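Local coordinates for Cel44C (Paenibacillus polymyxa, PDB 3ZQ9), which probably cleaves internal beta-1,4-glucosidic bonds of xyloglucan and cellulose, here as the family 44 glycoside hydrolase module of a longer multidomain enzyme, at residues G181-N186 and G230-G235; V280-W285 and A355-S360; G29-L34 and N389-K394. The protein carries 2 engineered substitutions. All coordinates share one frame; numbering follows the deposited sequence.

Contact 1: G181-N186 and G230-G235; sequences GYALDN and GPVLYG. With NOY ((2R,3S,4R,5R)-5-(hydroxymethyl)piperidine-2,3,4-triol), chain B.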
loop_
_atom_site.group_PDB
_atom_site.type_symbol
_atom_site.label_atom_id
_atom_site.label_comp_id
_atom_site.label_asym_id
_atom_site.label_seq_id
_atom_site.Cartn_x
_atom_site.Cartn_y
_atom_site.Cartn_z
ATOM N N GLY A 181 3.554 1.510 -13.175
ATOM C CA GLY A 181 2.596 2.408 -12.487
ATOM C C GLY A 181 3.176 3.808 -12.259
ATOM O O GLY A 181 4.342 3.931 -11.917
ATOM N N TYR A 182 2.331 4.825 -12.440
ATOM C CA TYR A 182 2.676 6.223 -12.140
ATOM C C TYR A 182 1.585 6.784 -11.247
ATOM O O TYR A 182 0.382 6.655 -11.581
ATOM C CB TYR A 182 2.783 7.080 -13.427
ATOM C CG TYR A 182 3.922 6.643 -14.322
ATOM C CD1 TYR A 182 5.245 7.002 -14.040
ATOM C CD2 TYR A 182 3.670 5.867 -15.442
ATOM C CE1 TYR A 182 6.305 6.534 -14.844
ATOM C CE2 TYR A 182 4.718 5.423 -16.284
ATOM C CZ TYR A 182 6.019 5.765 -15.971
ATOM O OH TYR A 182 7.032 5.330 -16.768
ATOM N N ALA A 183 2.000 7.420 -10.151
ATOM C CA ALA A 183 1.080 8.046 -9.217
ATOM C C ALA A 183 1.016 9.548 -9.473
ATOM O O ALA A 183 2.061 10.181 -9.725
ATOM C CB ALA A 183 1.583 7.802 -7.764
ATOM N N LEU A 184 -0.190 10.111 -9.357
ATOM C CA LEU A 184 -0.412 11.535 -9.545
ATOM C C LEU A 184 -0.054 12.245 -8.224
ATOM O O LEU A 184 -0.922 12.549 -7.420
ATOM C CB LEU A 184 -1.883 11.802 -9.954
ATOM C CG LEU A 184 -2.300 11.084 -11.252
ATOM C CD1 LEU A 184 -3.840 11.275 -11.470
ATOM C CD2 LEU A 184 -1.553 11.587 -12.433
ATOM N N ASP A 185 1.247 12.411 -8.023
ATOM C CA ASP A 185 1.795 13.135 -6.840
ATOM C C ASP A 185 1.432 12.326 -5.584
ATOM O O ASP A 185 1.365 11.077 -5.648
ATOM C CB ASP A 185 1.283 14.603 -6.836
ATOM C CG ASP A 185 2.185 15.548 -6.048
ATOM O OD1 ASP A 185 2.163 15.473 -4.799
ATOM O OD2 ASP A 185 2.900 16.392 -6.679
ATOM N N ASN A 186 1.205 13.012 -4.455
ATOM C CA ASN A 186 1.087 12.352 -3.142
ATOM C C ASN A 186 0.290 13.280 -2.220
ATOM O O ASN A 186 0.667 14.454 -2.056
ATOM C CB ASN A 186 2.513 12.170 -2.552
ATOM C CG ASN A 186 2.491 11.523 -1.175
ATOM O OD1 ASN A 186 2.707 12.221 -0.112
ATOM N ND2 ASN A 186 2.235 10.259 -1.143
ATOM N N GLY A 230 -4.400 7.440 -8.527
ATOM C CA GLY A 230 -4.743 8.751 -7.864
ATOM C C GLY A 230 -5.995 8.498 -7.042
ATOM O O GLY A 230 -6.656 7.487 -7.239
ATOM N N PRO A 231 -6.373 9.435 -6.145
ATOM C CA PRO A 231 -5.686 10.707 -5.937
ATOM C C PRO A 231 -4.623 10.619 -4.830
ATOM O O PRO A 231 -4.063 11.656 -4.451
ATOM C CB PRO A 231 -6.827 11.673 -5.482
ATOM C CG PRO A 231 -8.094 10.785 -5.217
ATOM C CD PRO A 231 -7.588 9.317 -5.323
ATOM N N VAL A 232 -4.319 9.414 -4.353
ATOM C CA VAL A 232 -3.232 9.234 -3.374
ATOM C C VAL A 232 -3.609 9.976 -2.062
ATOM O O VAL A 232 -2.797 10.728 -1.462
ATOM C CB VAL A 232 -1.819 9.703 -3.916
ATOM C CG1 VAL A 232 -0.728 8.985 -3.090
ATOM C CG2 VAL A 232 -1.606 9.356 -5.429
ATOM N N LEU A 233 -4.823 9.732 -1.589
ATOM C CA LEU A 233 -5.395 10.515 -0.474
ATOM C C LEU A 233 -4.796 10.115 0.867
ATOM O O LEU A 233 -4.627 8.928 1.113
ATOM C CB LEU A 233 -6.918 10.345 -0.439
ATOM C CG LEU A 233 -7.630 10.833 -1.703
ATOM C CD1 LEU A 233 -9.165 10.589 -1.501
ATOM C CD2 LEU A 233 -7.355 12.374 -1.990
ATOM N N TYR A 234 -4.544 11.092 1.759
ATOM C CA TYR A 234 -3.757 10.804 2.971
ATOM C C TYR A 234 -4.544 9.986 3.993
ATOM O O TYR A 234 -3.970 9.272 4.811
ATOM C CB TYR A 234 -3.261 12.134 3.617
ATOM C CG TYR A 234 -4.244 12.754 4.555
ATOM C CD1 TYR A 234 -4.239 12.408 5.924
ATOM C CD2 TYR A 234 -5.186 13.676 4.103
ATOM C CE1 TYR A 234 -5.180 12.961 6.811
ATOM C CE2 TYR A 234 -6.124 14.254 4.999
ATOM C CZ TYR A 234 -6.102 13.888 6.338
ATOM O OH TYR A 234 -7.017 14.406 7.228
ATOM N N GLY A 235 -5.864 10.106 3.979
ATOM C CA GLY A 235 -6.611 9.572 5.095
ATOM C C GLY A 235 -8.073 9.971 4.991
ATOM O O GLY A 235 -8.464 10.703 4.061
HETATM O O4 NOY B . 6.272 9.840 5.929
HETATM C C4 NOY B . 4.969 10.262 5.483
HETATM C C3 NOY B . 4.807 10.019 3.967
HETATM O O3 NOY B . 5.772 10.752 3.212
HETATM C C2 NOY B . 3.393 10.470 3.534
HETATM N N NOY B . 2.334 9.773 4.289
HETATM C C7 NOY B . 2.490 9.843 5.762
HETATM C C5 NOY B . 3.899 9.383 6.154
HETATM C C6 NOY B . 4.081 9.317 7.675
HETATM O O2 NOY B . 3.200 10.279 2.133
HETATM O O6 NOY B . 3.770 10.583 8.273
HETATM O O HOH W 1 -3.507 13.224 -6.689
#

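Contact 2: V280-W285 and A355-S360; sequences VFDVHW and AMTEYS. With NOY ((2R,3S,4R,5R)-5-(hydroxymethyl)piperidine-2,3,4-triol), chain B.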
loop_
_atom_site.group_PDB
_atom_site.type_symbol
_atom_site.label_atom_id
_atom_site.label_comp_id
_atom_site.label_asym_id
_atom_site.label_seq_id
_atom_site.Cartn_x
_atom_site.Cartn_y
_atom_site.Cartn_z
ATOM N N VAL A 280 -6.184 3.134 -11.162
ATOM C CA VAL A 280 -6.209 2.588 -9.813
ATOM C C VAL A 280 -6.561 3.714 -8.846
ATOM O O VAL A 280 -5.883 4.790 -8.849
ATOM C CB VAL A 280 -4.798 2.023 -9.443
ATOM C CG1 VAL A 280 -4.853 1.353 -8.047
ATOM C CG2 VAL A 280 -4.321 0.999 -10.488
ATOM N N PHE A 281 -7.596 3.506 -8.045
ATOM C CA PHE A 281 -7.968 4.495 -7.031
ATOM C C PHE A 281 -7.076 4.221 -5.827
ATOM O O PHE A 281 -7.043 3.077 -5.307
ATOM C CB PHE A 281 -9.451 4.363 -6.662
ATOM C CG PHE A 281 -9.935 5.445 -5.759
ATOM C CD1 PHE A 281 -10.348 6.672 -6.298
ATOM C CD2 PHE A 281 -9.961 5.245 -4.387
ATOM C CE1 PHE A 281 -10.750 7.741 -5.425
ATOM C CE2 PHE A 281 -10.387 6.282 -3.486
ATOM C CZ PHE A 281 -10.775 7.536 -4.014
ATOM N N ASP A 282 -6.344 5.259 -5.388
ATOM C CA ASP A 282 -5.152 5.097 -4.563
ATOM C C ASP A 282 -5.413 5.880 -3.266
ATOM O O ASP A 282 -5.645 7.092 -3.304
ATOM C CB ASP A 282 -3.980 5.716 -5.356
ATOM C CG ASP A 282 -2.624 5.697 -4.609
ATOM O OD1 ASP A 282 -2.594 5.647 -3.354
ATOM O OD2 ASP A 282 -1.554 5.753 -5.300
ATOM N N VAL A 283 -5.379 5.164 -2.140
ATOM C CA VAL A 283 -5.505 5.781 -0.801
ATOM C C VAL A 283 -4.389 5.352 0.143
ATOM O O VAL A 283 -3.773 4.300 -0.014
ATOM C CB VAL A 283 -6.853 5.452 -0.118
ATOM C CG1 VAL A 283 -8.020 5.967 -0.969
ATOM C CG2 VAL A 283 -7.043 3.931 0.135
ATOM N N HIS A 284 -4.174 6.184 1.167
ATOM C CA HIS A 284 -3.330 5.834 2.320
ATOM C C HIS A 284 -4.245 5.630 3.527
ATOM O O HIS A 284 -5.262 6.310 3.658
ATOM C CB HIS A 284 -2.383 7.019 2.593
ATOM C CG HIS A 284 -1.409 7.238 1.478
ATOM N ND1 HIS A 284 -0.576 8.333 1.407
ATOM C CD2 HIS A 284 -1.189 6.512 0.355
ATOM C CE1 HIS A 284 0.151 8.248 0.298
ATOM N NE2 HIS A 284 -0.188 7.144 -0.343
ATOM N N TRP A 285 -3.917 4.661 4.367
ATOM C CA TRP A 285 -4.806 4.303 5.477
ATOM C C TRP A 285 -3.940 4.061 6.705
ATOM O O TRP A 285 -3.346 3.004 6.846
ATOM C CB TRP A 285 -5.585 3.045 5.104
ATOM C CG TRP A 285 -6.498 2.513 6.213
ATOM C CD1 TRP A 285 -6.274 1.414 7.011
ATOM C CD2 TRP A 285 -7.749 3.064 6.630
ATOM N NE1 TRP A 285 -7.316 1.248 7.886
ATOM C CE2 TRP A 285 -8.244 2.228 7.665
ATOM C CE3 TRP A 285 -8.532 4.157 6.199
ATOM C CZ2 TRP A 285 -9.481 2.453 8.289
ATOM C CZ3 TRP A 285 -9.771 4.394 6.858
ATOM C CH2 TRP A 285 -10.216 3.545 7.879
ATOM N N ALA A 355 -6.073 0.519 -4.508
ATOM C CA ALA A 355 -4.758 0.295 -3.897
ATOM C C ALA A 355 -4.620 1.056 -2.608
ATOM O O ALA A 355 -5.024 2.223 -2.531
ATOM C CB ALA A 355 -3.637 0.719 -4.859
ATOM N N MET A 356 -3.963 0.439 -1.623
ATOM C CA MET A 356 -3.679 1.109 -0.369
ATOM C C MET A 356 -2.152 1.335 -0.319
ATOM O O MET A 356 -1.394 0.455 0.130
ATOM C CB MET A 356 -4.172 0.219 0.784
ATOM C CG MET A 356 -3.994 0.885 2.169
ATOM S SD MET A 356 -4.615 -0.256 3.454
ATOM C CE MET A 356 -6.346 -0.125 3.133
ATOM N N THR A 357 -1.689 2.484 -0.831
ATOM C CA THR A 357 -0.254 2.625 -1.182
ATOM C C THR A 357 0.612 3.070 -0.011
ATOM O O THR A 357 1.813 3.155 -0.161
ATOM C CB THR A 357 -0.026 3.577 -2.372
ATOM O OG1 THR A 357 -0.663 4.818 -2.102
ATOM C CG2 THR A 357 -0.663 2.979 -3.658
ATOM N N GLU A 358 -0.013 3.362 1.140
ATOM C CA GLU A 358 0.672 3.470 2.431
ATOM C C GLU A 358 -0.298 3.002 3.501
ATOM O O GLU A 358 -1.481 3.348 3.428
ATOM C CB GLU A 358 1.046 4.920 2.767
ATOM C CG GLU A 358 2.194 5.534 1.891
ATOM C CD GLU A 358 2.512 6.970 2.313
ATOM O OE1 GLU A 358 2.259 7.316 3.514
ATOM O OE2 GLU A 358 3.006 7.763 1.459
ATOM N N TYR A 359 0.214 2.278 4.496
ATOM C CA TYR A 359 -0.538 1.921 5.712
ATOM C C TYR A 359 0.447 1.355 6.710
ATOM O O TYR A 359 1.544 0.931 6.338
ATOM C CB TYR A 359 -1.643 0.879 5.412
ATOM C CG TYR A 359 -1.152 -0.508 5.058
ATOM C CD1 TYR A 359 -0.719 -0.830 3.734
ATOM C CD2 TYR A 359 -1.183 -1.516 6.008
ATOM C CE1 TYR A 359 -0.309 -2.139 3.421
ATOM C CE2 TYR A 359 -0.770 -2.826 5.722
ATOM C CZ TYR A 359 -0.351 -3.131 4.422
ATOM O OH TYR A 359 0.025 -4.430 4.157
ATOM N N SER A 360 0.044 1.344 7.973
ATOM C CA SER A 360 0.813 0.719 9.040
ATOM C C SER A 360 -0.118 0.597 10.191
ATOM O O SER A 360 -0.988 1.476 10.399
ATOM C CB SER A 360 1.968 1.620 9.476
ATOM O OG SER A 360 2.538 1.081 10.679
HETATM O O4 NOY B . 6.272 9.840 5.929
HETATM C C4 NOY B . 4.969 10.262 5.483
HETATM C C3 NOY B . 4.807 10.019 3.967
HETATM O O3 NOY B . 5.772 10.752 3.212
HETATM C C2 NOY B . 3.393 10.470 3.534
HETATM N N NOY B . 2.334 9.773 4.289
HETATM C C7 NOY B . 2.490 9.843 5.762
HETATM C C5 NOY B . 3.899 9.383 6.154
HETATM C C6 NOY B . 4.081 9.317 7.675
HETATM O O2 NOY B . 3.200 10.279 2.133
HETATM O O6 NOY B . 3.770 10.583 8.273
#

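Contact 3: G29-L34 and N389-K394; sequences GTNQDL and NYWKLK. With NOY ((2R,3S,4R,5R)-5-(hydroxymethyl)piperidine-2,3,4-triol), chain B; BGC (beta-D-glucopyranose), chain C; EDO (1,2-ethanediol), chain H.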
loop_
_atom_site.group_PDB
_atom_site.type_symbol
_atom_site.label_atom_id
_atom_site.label_comp_id
_atom_site.label_asym_id
_atom_site.label_seq_id
_atom_site.Cartn_x
_atom_site.Cartn_y
_atom_site.Cartn_z
ATOM N N GLY A 29 3.505 -5.732 -0.715
ATOM C CA GLY A 29 4.210 -4.588 -1.296
ATOM C C GLY A 29 4.720 -3.678 -0.216
ATOM O O GLY A 29 4.228 -3.699 0.916
ATOM N N THR A 30 5.673 -2.835 -0.567
ATOM C CA THR A 30 6.198 -1.916 0.420
ATOM C C THR A 30 6.621 -0.598 -0.222
ATOM O O THR A 30 6.656 -0.468 -1.451
ATOM C CB THR A 30 7.371 -2.567 1.189
ATOM O OG1 THR A 30 7.678 -1.785 2.366
ATOM C CG2 THR A 30 8.598 -2.756 0.244
ATOM N N ASN A 31 6.888 0.383 0.647
ATOM C CA ASN A 31 7.501 1.651 0.257
ATOM C C ASN A 31 8.985 1.496 0.532
ATOM O O ASN A 31 9.721 1.057 -0.336
ATOM C CB ASN A 31 6.888 2.786 1.068
ATOM C CG ASN A 31 5.540 3.197 0.479
ATOM O OD1 ASN A 31 5.497 3.996 -0.437
ATOM N ND2 ASN A 31 4.459 2.608 0.978
ATOM N N GLN A 32 9.399 1.700 1.764
ATOM C CA GLN A 32 10.808 1.387 2.135
ATOM C C GLN A 32 11.052 -0.096 2.107
ATOM O O GLN A 32 10.266 -0.866 2.668
ATOM C CB GLN A 32 11.128 1.895 3.555
ATOM C CG GLN A 32 10.860 3.398 3.755
ATOM C CD GLN A 32 9.455 3.670 4.315
ATOM O OE1 GLN A 32 8.565 2.856 4.164
ATOM N NE2 GLN A 32 9.294 4.778 5.061
ATOM N N ASP A 33 12.163 -0.532 1.496
ATOM C CA ASP A 33 12.529 -1.950 1.564
ATOM C C ASP A 33 12.814 -2.308 3.031
ATOM O O ASP A 33 13.324 -1.463 3.776
ATOM C CB ASP A 33 13.800 -2.193 0.746
ATOM C CG ASP A 33 13.553 -1.993 -0.749
ATOM O OD1 ASP A 33 12.513 -2.480 -1.245
ATOM O OD2 ASP A 33 14.367 -1.342 -1.417
ATOM N N LEU A 34 12.412 -3.506 3.450
ATOM C CA LEU A 34 12.605 -3.935 4.842
ATOM C C LEU A 34 13.895 -4.765 4.932
ATOM O O LEU A 34 14.948 -4.264 4.528
ATOM C CB LEU A 34 11.337 -4.655 5.354
ATOM C CG LEU A 34 10.037 -3.834 5.260
ATOM C CD1 LEU A 34 8.773 -4.651 5.680
ATOM C CD2 LEU A 34 10.127 -2.559 6.113
ATOM N N ASN A 389 0.959 -1.207 0.041
ATOM C CA ASN A 389 2.387 -0.977 0.323
ATOM C C ASN A 389 2.527 -0.460 1.757
ATOM O O ASN A 389 2.037 0.610 2.099
ATOM C CB ASN A 389 2.961 0.079 -0.660
ATOM C CG ASN A 389 2.790 -0.312 -2.144
ATOM O OD1 ASN A 389 3.757 -0.815 -2.800
ATOM N ND2 ASN A 389 1.625 -0.098 -2.688
ATOM N N TYR A 390 3.180 -1.246 2.592
ATOM C CA TYR A 390 3.467 -0.829 3.962
ATOM C C TYR A 390 4.358 0.429 3.939
ATOM O O TYR A 390 5.187 0.604 3.025
ATOM C CB TYR A 390 4.211 -1.970 4.615
ATOM C CG TYR A 390 4.765 -1.652 5.964
ATOM C CD1 TYR A 390 3.922 -1.495 7.051
ATOM C CD2 TYR A 390 6.135 -1.542 6.157
ATOM C CE1 TYR A 390 4.465 -1.200 8.337
ATOM C CE2 TYR A 390 6.676 -1.273 7.443
ATOM C CZ TYR A 390 5.801 -1.100 8.499
ATOM O OH TYR A 390 6.227 -0.792 9.778
ATOM N N TRP A 391 4.162 1.301 4.926
ATOM C CA TRP A 391 5.052 2.481 5.109
ATOM C C TRP A 391 5.662 2.409 6.533
ATOM O O TRP A 391 4.932 2.273 7.489
ATOM C CB TRP A 391 4.262 3.802 4.948
ATOM C CG TRP A 391 5.186 4.972 5.072
ATOM C CD1 TRP A 391 5.600 5.556 6.253
ATOM C CD2 TRP A 391 5.818 5.693 4.019
ATOM N NE1 TRP A 391 6.495 6.571 5.987
ATOM C CE2 TRP A 391 6.655 6.671 4.625
ATOM C CE3 TRP A 391 5.788 5.599 2.619
ATOM C CZ2 TRP A 391 7.446 7.573 3.869
ATOM C CZ3 TRP A 391 6.585 6.504 1.858
ATOM C CH2 TRP A 391 7.422 7.448 2.486
ATOM N N LYS A 392 6.989 2.472 6.644
ATOM C CA LYS A 392 7.668 2.422 7.934
ATOM C C LYS A 392 7.454 3.725 8.723
ATOM O O LYS A 392 8.068 4.740 8.382
ATOM C CB LYS A 392 9.186 2.267 7.706
ATOM C CG LYS A 392 9.607 0.968 7.031
ATOM C CD LYS A 392 11.150 0.955 6.884
ATOM C CE LYS A 392 11.827 0.716 8.217
ATOM N NZ LYS A 392 13.357 0.846 7.995
ATOM N N LEU A 393 6.658 3.677 9.802
ATOM C CA LEU A 393 6.487 4.849 10.640
ATOM C C LEU A 393 7.617 4.924 11.667
ATOM O O LEU A 393 7.808 5.954 12.306
ATOM C CB LEU A 393 5.162 4.798 11.399
ATOM C CG LEU A 393 3.930 4.926 10.503
ATOM C CD1 LEU A 393 2.707 4.732 11.363
ATOM C CD2 LEU A 393 3.913 6.293 9.768
ATOM N N LYS A 394 8.337 3.835 11.848
ATOM C CA LYS A 394 9.468 3.799 12.778
ATOM C C LYS A 394 10.703 3.470 11.942
ATOM O O LYS A 394 10.694 2.499 11.182
ATOM C CB LYS A 394 9.183 2.692 13.792
ATOM C CG LYS A 394 10.309 2.325 14.701
ATOM C CD LYS A 394 9.699 1.833 15.995
ATOM C CE LYS A 394 10.689 1.330 16.983
ATOM N NZ LYS A 394 10.014 0.120 17.562
HETATM O O4 NOY B . 6.272 9.840 5.929
HETATM C C4 NOY B . 4.969 10.262 5.483
HETATM C C3 NOY B . 4.807 10.019 3.967
HETATM O O3 NOY B . 5.772 10.752 3.212
HETATM C C2 NOY B . 3.393 10.470 3.534
HETATM N N NOY B . 2.334 9.773 4.289
HETATM C C7 NOY B . 2.490 9.843 5.762
HETATM C C5 NOY B . 3.899 9.383 6.154
HETATM C C6 NOY B . 4.081 9.317 7.675
HETATM O O2 NOY B . 3.200 10.279 2.133
HETATM O O6 NOY B . 3.770 10.583 8.273
HETATM C C2 BGC C . 8.223 10.580 7.120
HETATM C C3 BGC C . 9.474 11.435 6.962
HETATM C C4 BGC C . 10.117 11.085 5.613
HETATM C C5 BGC C . 9.168 11.354 4.434
HETATM C C6 BGC C . 9.806 10.906 3.119
HETATM C C1 BGC C . 7.330 10.786 5.893
HETATM O O2 BGC C . 7.429 11.004 8.207
HETATM O O3 BGC C . 10.398 11.101 8.028
HETATM O O4 BGC C . 11.365 11.752 5.479
HETATM O O5 BGC C . 8.006 10.558 4.687
HETATM O O6 BGC C . 8.908 11.180 2.045
HETATM C C1 EDO H . 12.393 4.505 -1.514
HETATM O O1 EDO H . 12.377 4.362 -0.077
HETATM C C2 EDO H . 11.631 3.331 -2.133
HETATM O O2 EDO H . 12.491 2.192 -1.973
HETATM O O HOH W 2 14.287 -1.177 6.374
#

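Contact 1: G181-N186 and G230-G235
Val232 pushes both of its methyl groups against the chain at 183-186, where neighbouring strands 181-184 and 227-233 of the TIM barrel run out toward the sugar-binding end. CG2 of Val232 sits 3.4 Å from Asp185 O and also meets Leu184 O and, more loosely, the methyl of Ala183. With CG1 anti to the backbone N (chi1 -158°), that other branch of Val232 lies 3.8 Å from Asn186 CA. The axes of the two short strands diverge by 67°, and no direct hydrogen bond joins the segments. A water spans the gap instead, donating to Leu184 O at 2.8 Å and to Pro231 O at 2.8 Å, so that two carbonyls at the splayed strand ends are both satisfied. Nearer the start of 230-235, Leu184 CD1 approaches Gly230 CA at 4.5 Å; a beta carbon on Gly230 would point toward the opposing segment and fall only 3.2 Å from Leu184 CD1.

Backbone irregularities set up these contacts. The peptide before Pro231 is cis, and Val232 itself takes a left-handed backbone conformation that turns its side chain toward the opposing segment. Leu184 is the centre of an inverse gamma turn, closed by a weak bond from Asp185 N to Ala183 O. Helices 205-222 and 258-273 pack on the outer side, both touching Leu184 and Pro231, while His284 of strand 280-285 adjoins Val232 and Asn186. The amide of Asn186 reaches the O2 hydroxyl of the bound iminosugar, and its neighbour Asp185 is held by Thr51, Trp191 and the backbone of Met112. Within the segment, Asp185 OD1 accepts from Asn186 N at 2.7 Å; this donor comes from the anti side, 19° out of the carboxylate plane.

Contact 2: V280-W285 and A355-S360
Glu358 lies over one face of the His284 imidazole, its carboxylate stacked only 23° from the ring plane. The CG methylene stands almost above the ring centre, 3.7 Å from the centroid in a CH-pi contact, and the carboxylate is offset toward the rim, bringing OE2 of Glu358 to 3.1 Å from His284 CE1. Thr357 OG1 approaches the same ring differently, at its edge and in its plane. The Thr357 and Asp282 side chains cross at about a right angle; their hydroxyl-carboxylate hydrogen bond is modelled so short that its exact length is doubtful.

On the other face of the sheet, Met356 bends at its last torsion (chi3 -72°), bringing CE to 3.8 Å from Trp285 CB; SD lies obliquely to the indole, 5.0 Å from the centroid of its five-membered ring, a Met-aromatic contact. Beneath these groups, parallel strands 280-285 and 353-359 of the barrel are joined by Val283 N to Ala355 O at 3.0 Å, a nearly straight bond, and by Thr357 N to Val283 O at 2.9 Å.

His284 ND1 is hydrogen-bonded to Glu187, and Arg44 forms a salt bridge to Glu358 OE2. Glu358 OE1 accepts from the ring nitrogen of the iminosugar at 2.6 Å. That nitrogen replaces the anomeric carbon of a glucoside, so the geometry is consistent with Glu358 being the nucleophile, as in clan GH-A glycosidases, which carry it at the end of the seventh strand.

Contact 3: G29-L34 and N389-K394
The Trp391 indole is covered on both faces. Gln32 NE2 sits over one, 3.3 Å from CE2 of Trp391, with its amide inclined 57° to the ring; the iminosugar lies across the opposite face, its C3 offset toward the rim. Asn31 meets the edge, its CG 3.2 Å from Trp391 CE3, while O5 of the linked glucose approaches CZ2 of Trp391 obliquely at 3.1 Å. The neighbouring ring, Tyr390, receives Leu34 CD2 at its edge, 3.9 Å from CE2 of Tyr390.

These residues sit where the first and last strands, 29-30 and 387-390, close the TIM barrel. Tyr390 N donates to Gly29 O, and Tyr390 O is gripped twice by one residue: Asn31 N comes at 2.9 Å nearly in line with the carbonyl, and Asn31 ND2 at 3.0 Å from well above its plane. Arg44 holds the amide oxygen of Asn31 from the other end. Gln32, bent at chi2 (93°), curls back over the indole and accepts from Lys392 N through OE1 at 3.0 Å, an almost straight bond. With an alanine in place of Trp391, the iminosugar would probably lose the indole face that its C3 rests on and the Gln32 amide would face a gap. Beyond the Gln32 amide, the aliphatic chain of Lys392 slides past Leu34, its CG 3.7 Å from Leu34 CD2; Lys392 NZ hydrogen-bonds to Gly396 O and, through a water, reaches Asp33 O.

All three contacts belong to one eight-stranded parallel barrel and border the same bound iminosugar. Contact 1 joins its fourth and fifth strands, contact 2 the sixth and seventh, and contact 3 the eighth and first. Centres of contacts 1 and 2 lie about 8 Å apart, linked by probable backbone bonds between adjacent strands 227-233 and 280-285; contacts 2 and 3, about 12 Å apart, meet similarly through strands 353-359 and 387-390. Contacts 1 and 3 do not touch, their centres being about 16 Å apart. Along the chain, contact 1 precedes contact 2, and the segments of contact 3 enclose both, so residues distant in sequence surround one sugar site.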